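Malate Synthase (Haloferax volcanii, PDB 3OYZ) catalyses the magnesium-dependent Claisen condensation of acetyl-CoA with glyoxylate, and hydrolysis of the resulting malyl-CoA to malate, in the glyoxylate cycle. Local coordinates at residues Met153-Glu158 / Glu181-Leu186; Ile81-Val86 / Glu114-Phe119. All coordinates share one frame; numbering follows the deposited sequence.

Contact 1 (Met153-Glu158 / Glu181-Leu186); sequences MSVIIE and ERLFLL. With MG (magnesium ion), chain D; K (potassium ion), chain E; PYR (pyruvic acid), chain C.
Ser154 OG accepts the N-H of Leu185 at 3.0 Å, a role a backbone carbonyl would usually fill in a regular strand pair. Its first torsion, chi1 -71°, swings OG back beside its own backbone N and across to the neighbouring strand, where Leu185 CB lies 3.4 Å from OG and Phe184 CB also touches it. Backbone bonds flank this link. Met153 N binds Arg182 O, Phe184 N binds Met153 O at 2.8 Å, and Val155 N binds Leu185 O. Between the first and last of these the register slips by one residue, so that Met153 pairs with Leu183 but Val155 with Leu186. The step is a beta bulge, and Ser154 OG serves the extra N-H it brings in. Met153, Val155, Leu183 and Leu186 share one face of the sheet. Val155 CG2 lies 3.7 Å from Leu186 CD2, the two side chains running side by side, while its CG1 reaches Leu183 CD2 at 4.0 Å. Met153 CB rests against Arg182 CD at 3.7 Å. The guanidinium beyond is held by salt bridges to Asp134 and Glu141 and by the carbonyl of Leu151. Trp130 and Phe137 of helix 127-143 cover Val155 and Met153, and helix 210-223 covers Leu186. At the C-terminal end of strand 153-157, Glu158 OE2 binds magnesium at 2.1 Å, with pyruvate and Asp192 on the same ion; Glu158 OE1 accepts the N-H of Glu123 and lies within hydrogen-bonding distance of a magnesium-bound water. Neighbouring parallel strands joined through helices, with metal ligands following their C-terminal ends, are characteristic of the TIM barrel and its active site in the HpcH/HpaI aldolase family.

Contact 2 (Ile81-Val86 / Glu114-Phe119); sequences IHPRMV and EHIHGF. With ACO (acetyl coenzyme *a), chain B; PYR (pyruvic acid), chain C.
Ile81-Val86 and Glu114-Phe119 run in broadly the same direction, 38° apart, joined by one direct hydrogen bond, His117 N to Ile81 O at 2.9 Å. A water held by Ile81 N, His115 O and His117 ND1 adds a second bridge. Beyond it, CA-H...O contacts run from His82 CA to Gly118 O (3.1 Å) and from Phe119 CA to Pro83 O. The His82 ring lies alongside Gly118 and meets that of Phe184, with CE1 3.5 Å from His117 CB; Glu80 holds its NE2, and a water joins its ND1 to Phe119 O. Replacing His82 by an alanine is likely to leave the water and Glu80 without their ring partner and to open a gap beside Gly118 and Phe184. In the TIM barrel, strands 80-81 and 118-121, the two ends of the parallel order, come together here, so the contact closes the barrel. Pro83 CD packs on Ile116 CG2 at 3.8 Å, and Pro83 CG on Phe119 CE1. Met85 CG lies 3.6 Å from Phe119 CD1, and the bend at chi2 (-82°) turns SD obliquely toward the ring, a Met-aromatic contact 4.8 Å from its centroid; Met102 of helix 92-105 touches both side chains. The Arg84 side chain leaves for the active site, where its guanidinium edge meets pyruvate O3 through NH1 (2.8 Å) and the acetyl-CoA thioester O through NH2, which Asp49 and Glu51 also hold.

Both contacts are buried in the same barrel wall and meet at neighbouring strands: Ser154 N probably donates a hydrogen bond to Phe119 O, and the Phe184 and His82 rings pack together. Contact 1 is interior throughout its touching residues, a hydrogen-bonded strand pair with aliphatic side chains beneath helices. Contact 2 has an exposed margin at His117; it lies where the sheet order ends, and there water bridges, CA-H...O contacts and aromatic packing accompany a single direct backbone bond between the segments. Both reach pyruvate, contact 1 through the magnesium-bound carboxylate of Glu158, contact 2 through Arg84, which also donates a hydrogen bond to acetyl-CoA.

Contact 1 (Met153-Glu158 / Glu181-Leu186)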
ATOM      1  N   MET A 153       5.176 -17.643 -19.535  1.00 31.23           N
ATOM      2  CA  MET A 153       5.250 -16.203 -19.755  1.00 29.73           C
ATOM      3  C   MET A 153       5.543 -15.520 -18.426  1.00 29.74           C
ATOM      4  O   MET A 153       4.864 -15.777 -17.428  1.00 31.20           O
ATOM      5  CB  MET A 153       3.872 -15.698 -20.259  1.00 31.11           C
ATOM      6  CG  MET A 153       3.778 -14.141 -20.558  1.00 29.79           C
ATOM      7  SD  MET A 153       2.041 -13.935 -21.203  1.00 37.68           S
ATOM      8  CE  MET A 153       1.642 -12.302 -20.592  1.00 34.46           C
ATOM      9  N   SER A 154       6.422 -14.532 -18.427  1.00 27.91           N
ATOM     10  CA  SER A 154       6.703 -13.780 -17.219  1.00 29.13           C
ATOM     11  C   SER A 154       6.444 -12.360 -17.655  1.00 31.30           C
ATOM     12  O   SER A 154       6.707 -12.036 -18.837  1.00 31.14           O
ATOM     13  CB  SER A 154       8.155 -13.961 -16.704  1.00 27.41           C
ATOM     14  OG  SER A 154       8.215 -15.304 -16.209  1.00 30.07           O
ATOM     15  N   VAL A 155       5.995 -11.483 -16.748  1.00 29.74           N
ATOM     16  CA  VAL A 155       5.762 -10.135 -17.229  1.00 28.24           C
ATOM     17  C   VAL A 155       6.526  -9.192 -16.341  1.00 28.50           C
ATOM     18  O   VAL A 155       6.689  -9.411 -15.140  1.00 31.11           O
ATOM     19  CB  VAL A 155       4.260  -9.701 -17.248  1.00 28.14           C
ATOM     20  CG1 VAL A 155       3.476 -10.677 -18.107  1.00 28.33           C
ATOM     21  CG2 VAL A 155       3.684  -9.828 -15.798  1.00 30.21           C
ATOM     22  N   ILE A 156       6.927  -8.050 -16.890  1.00 29.24           N
ATOM     23  CA  ILE A 156       7.491  -7.004 -16.076  1.00 28.51           C
ATOM     24  C   ILE A 156       6.364  -5.994 -15.687  1.00 29.91           C
ATOM     25  O   ILE A 156       5.671  -5.527 -16.581  1.00 29.04           O
ATOM     26  CB  ILE A 156       8.480  -6.155 -16.904  1.00 29.47           C
ATOM     27  CG1 ILE A 156       9.664  -6.995 -17.454  1.00 27.79           C
ATOM     28  CG2 ILE A 156       9.137  -5.137 -15.918  1.00 28.15           C
ATOM     29  CD1 ILE A 156      10.300  -7.940 -16.518  1.00 31.88           C
ATOM     30  N   ILE A 157       6.145  -5.723 -14.398  1.00 29.69           N
ATOM     31  CA  ILE A 157       5.095  -4.806 -13.866  1.00 27.85           C
ATOM     32  C   ILE A 157       5.794  -3.479 -13.816  1.00 28.19           C
ATOM     33  O   ILE A 157       6.625  -3.238 -12.922  1.00 31.02           O
ATOM     34  CB  ILE A 157       4.664  -5.204 -12.394  1.00 26.49           C
ATOM     35  CG1 ILE A 157       4.200  -6.706 -12.371  1.00 28.11           C
ATOM     36  CG2 ILE A 157       3.511  -4.242 -11.940  1.00 29.85           C
ATOM     37  CD1 ILE A 157       3.076  -7.095 -13.405  1.00 27.66           C
ATOM     38  N   GLU A 158       5.539  -2.628 -14.808  1.00 28.54           N
ATOM     39  CA  GLU A 158       6.259  -1.368 -14.823  1.00 30.13           C
ATOM     40  C   GLU A 158       5.361  -0.264 -15.313  1.00 31.26           C
ATOM     41  O   GLU A 158       5.821   0.724 -15.918  1.00 30.94           O
ATOM     42  CB  GLU A 158       7.538  -1.451 -15.693  1.00 32.57           C
ATOM     43  CG  GLU A 158       7.331  -1.849 -17.122  1.00 32.45           C
ATOM     44  CD  GLU A 158       8.720  -2.283 -17.707  1.00 36.77           C
ATOM     45  OE1 GLU A 158       8.738  -3.083 -18.634  1.00 31.96           O
ATOM     46  OE2 GLU A 158       9.767  -1.945 -17.144  1.00 34.80           O
ATOM     47  N   GLU A 181      -2.669 -19.513 -17.749  1.00 27.10           N
ATOM     48  CA  GLU A 181      -2.033 -20.400 -16.759  1.00 30.26           C
ATOM     49  C   GLU A 181      -0.533 -20.555 -17.041  1.00 31.65           C
ATOM     50  O   GLU A 181       0.196 -20.931 -16.138  1.00 30.64           O
ATOM     51  CB  GLU A 181      -2.557 -21.848 -16.926  1.00 32.65           C
ATOM     52  CG  GLU A 181      -3.954 -21.965 -16.515  1.00 41.51           C
ATOM     53  CD  GLU A 181      -4.955 -21.832 -17.676  1.00 52.72           C
ATOM     54  OE1 GLU A 181      -4.723 -21.216 -18.770  1.00 38.33           O
ATOM     55  OE2 GLU A 181      -6.061 -22.361 -17.389  1.00 55.11           O
ATOM     56  N   ARG A 182      -0.037 -20.173 -18.215  1.00 30.13           N
ATOM     57  CA  ARG A 182       1.448 -20.169 -18.473  1.00 30.04           C
ATOM     58  C   ARG A 182       2.260 -19.112 -17.700  1.00 31.58           C
ATOM     59  O   ARG A 182       3.512 -19.123 -17.697  1.00 29.27           O
ATOM     60  CB  ARG A 182       1.671 -19.957 -20.002  1.00 27.92           C
ATOM     61  CG  ARG A 182       1.358 -18.489 -20.507  1.00 29.70           C
ATOM     62  CD  ARG A 182       1.555 -18.084 -21.978  1.00 27.07           C
ATOM     63  NE  ARG A 182       0.730 -18.845 -22.921  1.00 27.86           N
ATOM     64  CZ  ARG A 182       1.092 -19.931 -23.597  1.00 38.11           C
ATOM     65  NH1 ARG A 182       2.261 -20.500 -23.363  1.00 30.44           N
ATOM     66  NH2 ARG A 182       0.280 -20.484 -24.481  1.00 32.26           N
ATOM     67  N   LEU A 183       1.563 -18.178 -17.028  1.00 29.90           N
ATOM     68  CA  LEU A 183       2.230 -17.164 -16.250  1.00 28.09           C
ATOM     69  C   LEU A 183       3.130 -17.760 -15.170  1.00 30.04           C
ATOM     70  O   LEU A 183       2.714 -18.670 -14.459  1.00 28.24           O
ATOM     71  CB  LEU A 183       1.271 -16.210 -15.492  1.00 28.64           C
ATOM     72  CG  LEU A 183       0.653 -15.200 -16.493  1.00 29.09           C
ATOM     73  CD1 LEU A 183      -0.601 -14.465 -15.827  1.00 30.82           C
ATOM     74  CD2 LEU A 183       1.722 -14.062 -16.747  1.00 33.16           C
ATOM     75  N   PHE A 184       4.325 -17.174 -15.076  1.00 28.28           N
ATOM     76  CA  PHE A 184       5.396 -17.696 -14.200  1.00 32.27           C
ATOM     77  C   PHE A 184       5.840 -16.566 -13.279  1.00 28.48           C
ATOM     78  O   PHE A 184       5.457 -16.576 -12.122  1.00 32.84           O
ATOM     79  CB  PHE A 184       6.555 -18.279 -15.040  1.00 30.36           C
ATOM     80  CG  PHE A 184       7.724 -18.775 -14.202  1.00 34.37           C
ATOM     81  CD1 PHE A 184       7.511 -19.302 -12.933  1.00 35.33           C
ATOM     82  CD2 PHE A 184       9.040 -18.671 -14.680  1.00 35.95           C
ATOM     83  CE1 PHE A 184       8.570 -19.710 -12.076  1.00 33.48           C
ATOM     84  CE2 PHE A 184      10.126 -19.083 -13.846  1.00 35.43           C
ATOM     85  CZ  PHE A 184       9.892 -19.592 -12.573  1.00 32.98           C
ATOM     86  N   LEU A 185       6.616 -15.601 -13.744  1.00 28.36           N
ATOM     87  CA  LEU A 185       7.102 -14.616 -12.784  1.00 28.71           C
ATOM     88  C   LEU A 185       6.363 -13.279 -13.031  1.00 27.93           C
ATOM     89  O   LEU A 185       6.059 -12.882 -14.193  1.00 30.48           O
ATOM     90  CB  LEU A 185       8.603 -14.273 -12.985  1.00 29.21           C
ATOM     91  CG  LEU A 185       9.510 -15.524 -13.013  1.00 32.35           C
ATOM     92  CD1 LEU A 185      10.917 -15.098 -13.412  1.00 27.85           C
ATOM     93  CD2 LEU A 185       9.574 -15.990 -11.569  1.00 33.57           C
ATOM     94  N   LEU A 186       6.159 -12.591 -11.913  1.00 26.59           N
ATOM     95  CA  LEU A 186       5.679 -11.212 -11.973  1.00 28.98           C
ATOM     96  C   LEU A 186       6.848 -10.423 -11.446  1.00 28.47           C
ATOM     97  O   LEU A 186       7.225 -10.559 -10.263  1.00 29.31           O
ATOM     98  CB  LEU A 186       4.486 -11.008 -11.014  1.00 26.83           C
ATOM     99  CG  LEU A 186       3.333 -11.996 -11.285  1.00 25.90           C
ATOM    100  CD1 LEU A 186       2.202 -11.705 -10.184  1.00 28.97           C
ATOM    101  CD2 LEU A 186       2.898 -11.869 -12.786  1.00 31.95           C
TER
HETATM  102 MG    MG D 500      11.591  -1.380 -18.111  1.00 32.11          MG
HETATM  103  K     K E 601      -7.087 -19.920 -19.088  1.00 33.87           K
HETATM  104  C   PYR C 435      12.755  -1.415 -15.617  1.00 38.18           C
HETATM  105  O   PYR C 435      12.049  -0.679 -16.387  1.00 39.37           O
HETATM  106  OXT PYR C 435      12.947  -1.148 -14.375  1.00 34.51           O
HETATM  107  CA  PYR C 435      13.206  -2.623 -16.149  1.00 48.55           C
HETATM  108  O3  PYR C 435      12.900  -2.955 -17.372  1.00 46.92           O
HETATM  109  CB  PYR C 435      13.964  -3.574 -15.299  1.00 49.87           C
HETATM  110  O   HOH W   1      11.192  -2.622 -19.622  1.00 42.29           O
HETATM  111  O   HOH W   2      13.649  -1.236 -19.274  1.00 45.25           O
HETATM  112  O   HOH W   3      -7.972 -22.471 -19.335  1.00 51.23           O

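Contact 2 (Ile81-Val86 / Glu114-Phe119)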
ATOM      1  N   ILE A  81      16.292 -20.679 -18.771  1.00 33.70           N
ATOM      2  CA  ILE A  81      16.491 -19.611 -19.711  1.00 34.15           C
ATOM      3  C   ILE A  81      15.118 -19.031 -20.235  1.00 33.72           C
ATOM      4  O   ILE A  81      14.275 -19.724 -20.797  1.00 33.60           O
ATOM      5  CB  ILE A  81      17.366 -20.069 -20.912  1.00 34.06           C
ATOM      6  CG1 ILE A  81      18.664 -20.816 -20.443  1.00 37.57           C
ATOM      7  CG2 ILE A  81      17.676 -18.898 -21.872  1.00 34.35           C
ATOM      8  CD1 ILE A  81      19.628 -21.152 -21.681  1.00 34.52           C
ATOM      9  N   HIS A  82      14.956 -17.733 -20.094  1.00 34.76           N
ATOM     10  CA  HIS A  82      13.689 -17.048 -20.463  1.00 33.59           C
ATOM     11  C   HIS A  82      14.116 -15.747 -21.074  1.00 31.97           C
ATOM     12  O   HIS A  82      14.235 -14.766 -20.354  1.00 33.46           O
ATOM     13  CB  HIS A  82      12.947 -16.734 -19.126  1.00 34.09           C
ATOM     14  CG  HIS A  82      12.429 -17.935 -18.393  1.00 35.41           C
ATOM     15  ND1 HIS A  82      11.112 -18.347 -18.466  1.00 34.22           N
ATOM     16  CD2 HIS A  82      13.018 -18.727 -17.458  1.00 29.94           C
ATOM     17  CE1 HIS A  82      10.937 -19.394 -17.682  1.00 31.16           C
ATOM     18  NE2 HIS A  82      12.069 -19.616 -17.024  1.00 31.29           N
ATOM     19  N   PRO A  83      14.309 -15.630 -22.411  1.00 32.45           N
ATOM     20  CA  PRO A  83      14.735 -14.364 -22.967  1.00 32.14           C
ATOM     21  C   PRO A  83      13.678 -13.225 -22.944  1.00 34.07           C
ATOM     22  O   PRO A  83      12.470 -13.526 -23.040  1.00 35.56           O
ATOM     23  CB  PRO A  83      14.954 -14.717 -24.461  1.00 31.66           C
ATOM     24  CG  PRO A  83      15.238 -16.126 -24.517  1.00 31.40           C
ATOM     25  CD  PRO A  83      14.313 -16.705 -23.419  1.00 35.22           C
ATOM     26  N   ARG A  84      14.086 -11.975 -22.814  1.00 31.96           N
ATOM     27  CA  ARG A  84      13.136 -10.851 -22.835  1.00 35.31           C
ATOM     28  C   ARG A  84      13.005 -10.343 -24.269  1.00 37.87           C
ATOM     29  O   ARG A  84      14.010  -9.921 -24.866  1.00 37.21           O
ATOM     30  CB  ARG A  84      13.540  -9.722 -21.863  1.00 33.34           C
ATOM     31  CG  ARG A  84      12.576  -8.460 -21.934  1.00 39.03           C
ATOM     32  CD  ARG A  84      12.579  -7.663 -20.670  1.00 38.13           C
ATOM     33  NE  ARG A  84      13.768  -6.803 -20.572  1.00 39.77           N
ATOM     34  CZ  ARG A  84      13.889  -5.738 -19.793  1.00 39.74           C
ATOM     35  NH1 ARG A  84      12.908  -5.265 -18.983  1.00 35.10           N
ATOM     36  NH2 ARG A  84      15.010  -5.060 -19.879  1.00 36.62           N
ATOM     37  N   MET A  85      11.763 -10.304 -24.771  1.00 36.57           N
ATOM     38  CA  MET A  85      11.413  -9.779 -26.077  1.00 36.65           C
ATOM     39  C   MET A  85      10.953  -8.321 -25.948  1.00 37.60           C
ATOM     40  O   MET A  85      10.561  -7.842 -24.859  1.00 34.63           O
ATOM     41  CB  MET A  85      10.284 -10.653 -26.659  1.00 35.06           C
ATOM     42  CG  MET A  85      10.691 -12.113 -26.605  1.00 43.39           C
ATOM     43  SD  MET A  85      11.772 -12.559 -28.044  1.00 43.59           S
ATOM     44  CE  MET A  85      13.362 -12.217 -27.312  1.00 38.39           C
ATOM     45  N   VAL A  86      10.842  -7.633 -27.076  1.00 34.73           N
ATOM     46  CA  VAL A  86      10.267  -6.285 -26.957  1.00 33.97           C
ATOM     47  C   VAL A  86       8.729  -6.375 -26.875  1.00 31.12           C
ATOM     48  O   VAL A  86       8.173  -7.377 -27.321  1.00 32.65           O
ATOM     49  CB  VAL A  86      10.662  -5.317 -28.093  1.00 36.78           C
ATOM     50  CG1 VAL A  86      12.179  -5.064 -28.042  1.00 37.34           C
ATOM     51  CG2 VAL A  86      10.278  -5.886 -29.465  1.00 36.56           C
ATOM     52  N   GLU A 114      14.393 -26.157 -27.479  1.00 43.02           N
ATOM     53  CA  GLU A 114      14.530 -27.211 -26.506  1.00 42.53           C
ATOM     54  C   GLU A 114      15.198 -26.768 -25.205  1.00 41.13           C
ATOM     55  O   GLU A 114      15.003 -27.451 -24.206  1.00 40.96           O
ATOM     56  CB  GLU A 114      15.236 -28.465 -27.108  1.00 46.19           C
ATOM     57  CG  GLU A 114      16.242 -28.129 -28.191  1.00 50.66           C
ATOM     58  CD  GLU A 114      15.611 -27.809 -29.550  1.00 57.15           C
ATOM     59  OE1 GLU A 114      14.900 -28.622 -30.183  1.00 66.09           O
ATOM     60  OE2 GLU A 114      15.844 -26.702 -30.048  1.00 57.26           O
ATOM     61  N   HIS A 115      15.953 -25.666 -25.184  1.00 40.79           N
ATOM     62  CA  HIS A 115      16.578 -25.202 -23.941  1.00 41.16           C
ATOM     63  C   HIS A 115      15.968 -23.884 -23.365  1.00 42.63           C
ATOM     64  O   HIS A 115      16.560 -23.241 -22.480  1.00 41.32           O
ATOM     65  CB  HIS A 115      18.105 -25.016 -24.129  1.00 42.77           C
ATOM     66  CG  HIS A 115      18.737 -26.148 -24.888  1.00 42.11           C
ATOM     67  ND1 HIS A 115      18.705 -27.450 -24.447  1.00 46.54           N
ATOM     68  CD2 HIS A 115      19.330 -26.182 -26.108  1.00 47.69           C
ATOM     69  CE1 HIS A 115      19.237 -28.246 -25.359  1.00 45.34           C
ATOM     70  NE2 HIS A 115      19.638 -27.496 -26.369  1.00 46.02           N
ATOM     71  N   ILE A 116      14.825 -23.470 -23.909  1.00 39.82           N
ATOM     72  CA  ILE A 116      14.121 -22.223 -23.494  1.00 40.53           C
ATOM     73  C   ILE A 116      12.885 -22.599 -22.669  1.00 37.01           C
ATOM     74  O   ILE A 116      12.082 -23.396 -23.083  1.00 35.25           O
ATOM     75  CB  ILE A 116      13.729 -21.365 -24.694  1.00 40.44           C
ATOM     76  CG1 ILE A 116      15.049 -20.806 -25.225  1.00 42.20           C
ATOM     77  CG2 ILE A 116      12.854 -20.138 -24.310  1.00 44.42           C
ATOM     78  CD1 ILE A 116      14.941 -19.912 -26.417  1.00 39.35           C
ATOM     79  N   HIS A 117      12.768 -22.090 -21.457  1.00 36.31           N
ATOM     80  CA  HIS A 117      11.602 -22.440 -20.680  1.00 36.95           C
ATOM     81  C   HIS A 117      10.447 -21.424 -20.896  1.00 36.32           C
ATOM     82  O   HIS A 117       9.336 -21.733 -20.453  1.00 36.95           O
ATOM     83  CB  HIS A 117      11.944 -22.401 -19.197  1.00 36.70           C
ATOM     84  CG  HIS A 117      12.377 -23.724 -18.630  1.00 42.53           C
ATOM     85  ND1 HIS A 117      13.611 -24.285 -18.912  1.00 44.91           N
ATOM     86  CD2 HIS A 117      11.785 -24.544 -17.735  1.00 45.89           C
ATOM     87  CE1 HIS A 117      13.735 -25.426 -18.256  1.00 48.32           C
ATOM     88  NE2 HIS A 117      12.642 -25.601 -17.527  1.00 52.12           N
ATOM     89  N   GLY A 118      10.734 -20.221 -21.391  1.00 36.65           N
ATOM     90  CA  GLY A 118       9.650 -19.228 -21.637  1.00 33.13           C
ATOM     91  C   GLY A 118      10.238 -17.891 -22.004  1.00 35.83           C
ATOM     92  O   GLY A 118      11.426 -17.790 -22.402  1.00 33.36           O
ATOM     93  N   PHE A 119       9.410 -16.838 -22.020  1.00 30.29           N
ATOM     94  CA  PHE A 119       9.875 -15.544 -22.468  1.00 32.29           C
ATOM     95  C   PHE A 119       9.341 -14.520 -21.449  1.00 33.52           C
ATOM     96  O   PHE A 119       8.347 -14.794 -20.744  1.00 33.05           O
ATOM     97  CB  PHE A 119       9.363 -15.205 -23.870  1.00 33.81           C
ATOM     98  CG  PHE A 119      10.031 -15.993 -25.006  1.00 31.64           C
ATOM     99  CD1 PHE A 119      11.198 -15.517 -25.555  1.00 37.37           C
ATOM    100  CD2 PHE A 119       9.508 -17.207 -25.457  1.00 38.05           C
ATOM    101  CE1 PHE A 119      11.873 -16.259 -26.532  1.00 37.53           C
ATOM    102  CE2 PHE A 119      10.114 -17.912 -26.483  1.00 38.45           C
ATOM    103  CZ  PHE A 119      11.351 -17.436 -26.973  1.00 34.02           C
TER
HETATM  104  N1A ACO B 434      25.845 -10.339 -18.654  1.00 53.78           N
HETATM  105  C2A ACO B 434      26.957 -10.995 -19.038  1.00 55.80           C
HETATM  106  N3A ACO B 434      28.175 -10.572 -18.657  1.00 55.93           N
HETATM  107  C4A ACO B 434      28.370  -9.466 -17.894  1.00 51.48           C
HETATM  108  C5A ACO B 434      27.166  -8.728 -17.454  1.00 52.58           C
HETATM  109  C6A ACO B 434      25.849  -9.207 -17.914  1.00 49.84           C
HETATM  110  N6A ACO B 434      24.773  -8.471 -17.528  1.00 41.53           N
HETATM  111  N7A ACO B 434      27.575  -7.684 -16.723  1.00 51.44           N
HETATM  112  C8A ACO B 434      28.929  -7.725 -16.705  1.00 52.36           C
HETATM  113  N9A ACO B 434      29.396  -8.802 -17.351  1.00 54.36           N
HETATM  114  C1B ACO B 434      30.853  -9.130 -17.473  1.00 55.72           C
HETATM  115  C2B ACO B 434      31.609  -7.822 -17.669  1.00 56.80           C
HETATM  116  O2B ACO B 434      31.612  -7.496 -19.058  1.00 53.85           O
HETATM  117  C3B ACO B 434      32.978  -8.130 -17.097  1.00 57.48           C
HETATM  118  O3B ACO B 434      33.587  -8.897 -18.139  1.00 66.57           O
HETATM  119  P3B ACO B 434      35.204  -9.084 -18.392  1.00 68.62           P
HETATM  120  O7A ACO B 434      35.366 -10.487 -17.829  1.00 59.08           O
HETATM  121  O8A ACO B 434      35.757  -7.920 -17.595  1.00 62.26           O
HETATM  122  O9A ACO B 434      35.439  -8.931 -19.878  1.00 63.28           O
HETATM  123  C4B ACO B 434      32.635  -9.032 -15.922  1.00 60.24           C
HETATM  124  O4B ACO B 434      31.414  -9.696 -16.274  1.00 61.14           O
HETATM  125  C5B ACO B 434      32.377  -8.231 -14.651  1.00 59.85           C
HETATM  126  O5B ACO B 434      31.681  -7.046 -15.042  1.00 57.79           O
HETATM  127  P1A ACO B 434      31.479  -5.803 -14.047  1.00 61.45           P
HETATM  128  O1A ACO B 434      32.732  -5.065 -13.703  1.00 64.37           O
HETATM  129  O2A ACO B 434      30.773  -6.397 -12.863  1.00 62.49           O
HETATM  130  O3A ACO B 434      30.498  -4.724 -14.709  1.00 61.06           O
HETATM  131  P2A ACO B 434      30.967  -3.751 -15.893  1.00 60.67           P
HETATM  132  O4A ACO B 434      31.704  -4.744 -16.732  1.00 59.23           O
HETATM  133  O5A ACO B 434      31.387  -2.442 -15.258  1.00 59.56           O
HETATM  134  O6A ACO B 434      29.622  -3.310 -16.693  1.00 60.87           O
HETATM  135  CBP ACO B 434      27.218  -2.899 -17.013  1.00 52.29           C
HETATM  136  CCP ACO B 434      28.434  -2.776 -16.087  1.00 52.71           C
HETATM  137  CDP ACO B 434      27.453  -2.152 -18.325  1.00 50.23           C
HETATM  138  CEP ACO B 434      26.054  -2.219 -16.303  1.00 53.70           C
HETATM  139  CAP ACO B 434      26.899  -4.353 -17.382  1.00 47.03           C
HETATM  140  OAP ACO B 434      26.942  -5.051 -16.145  1.00 44.25           O
HETATM  141  C9P ACO B 434      25.529  -4.557 -17.996  1.00 51.07           C
HETATM  142  O9P ACO B 434      25.306  -4.171 -19.148  1.00 51.97           O
HETATM  143  N8P ACO B 434      24.603  -5.135 -17.212  1.00 50.03           N
HETATM  144  C7P ACO B 434      23.268  -5.375 -17.743  1.00 48.96           C
HETATM  145  C6P ACO B 434      22.421  -4.100 -17.878  1.00 49.60           C
HETATM  146  C5P ACO B 434      21.014  -4.587 -18.172  1.00 46.12           C
HETATM  147  O5P ACO B 434      20.786  -5.793 -18.235  1.00 45.07           O
HETATM  148  N4P ACO B 434      20.089  -3.635 -18.287  1.00 46.02           N
HETATM  149  C3P ACO B 434      18.677  -3.882 -18.524  1.00 43.71           C
HETATM  150  C2P ACO B 434      18.002  -4.532 -17.313  1.00 44.36           C
HETATM  151  S1P ACO B 434      17.506  -3.088 -16.421  1.00 49.96           S
HETATM  152  C   ACO B 434      16.101  -2.456 -17.100  1.00 49.65           C
HETATM  153  O   ACO B 434      15.701  -2.749 -18.210  1.00 49.96           O
HETATM  154  CH3 ACO B 434      15.362  -1.440 -16.284  1.00 48.62           C
HETATM  155  C   PYR C 435      12.755  -1.415 -15.617  1.00 38.18           C
HETATM  156  O   PYR C 435      12.049  -0.679 -16.387  1.00 39.37           O
HETATM  157  OXT PYR C 435      12.947  -1.148 -14.375  1.00 34.51           O
HETATM  158  CA  PYR C 435      13.206  -2.623 -16.149  1.00 48.55           C
HETATM  159  O3  PYR C 435      12.900  -2.955 -17.372  1.00 46.92           O
HETATM  160  CB  PYR C 435      13.964  -3.574 -15.299  1.00 49.87           C
HETATM  161  O   HOH W   4      16.029 -23.267 -19.796  1.00 48.53           O
HETATM  162  O   HOH W   5       8.783 -16.666 -18.511  1.00 29.13           O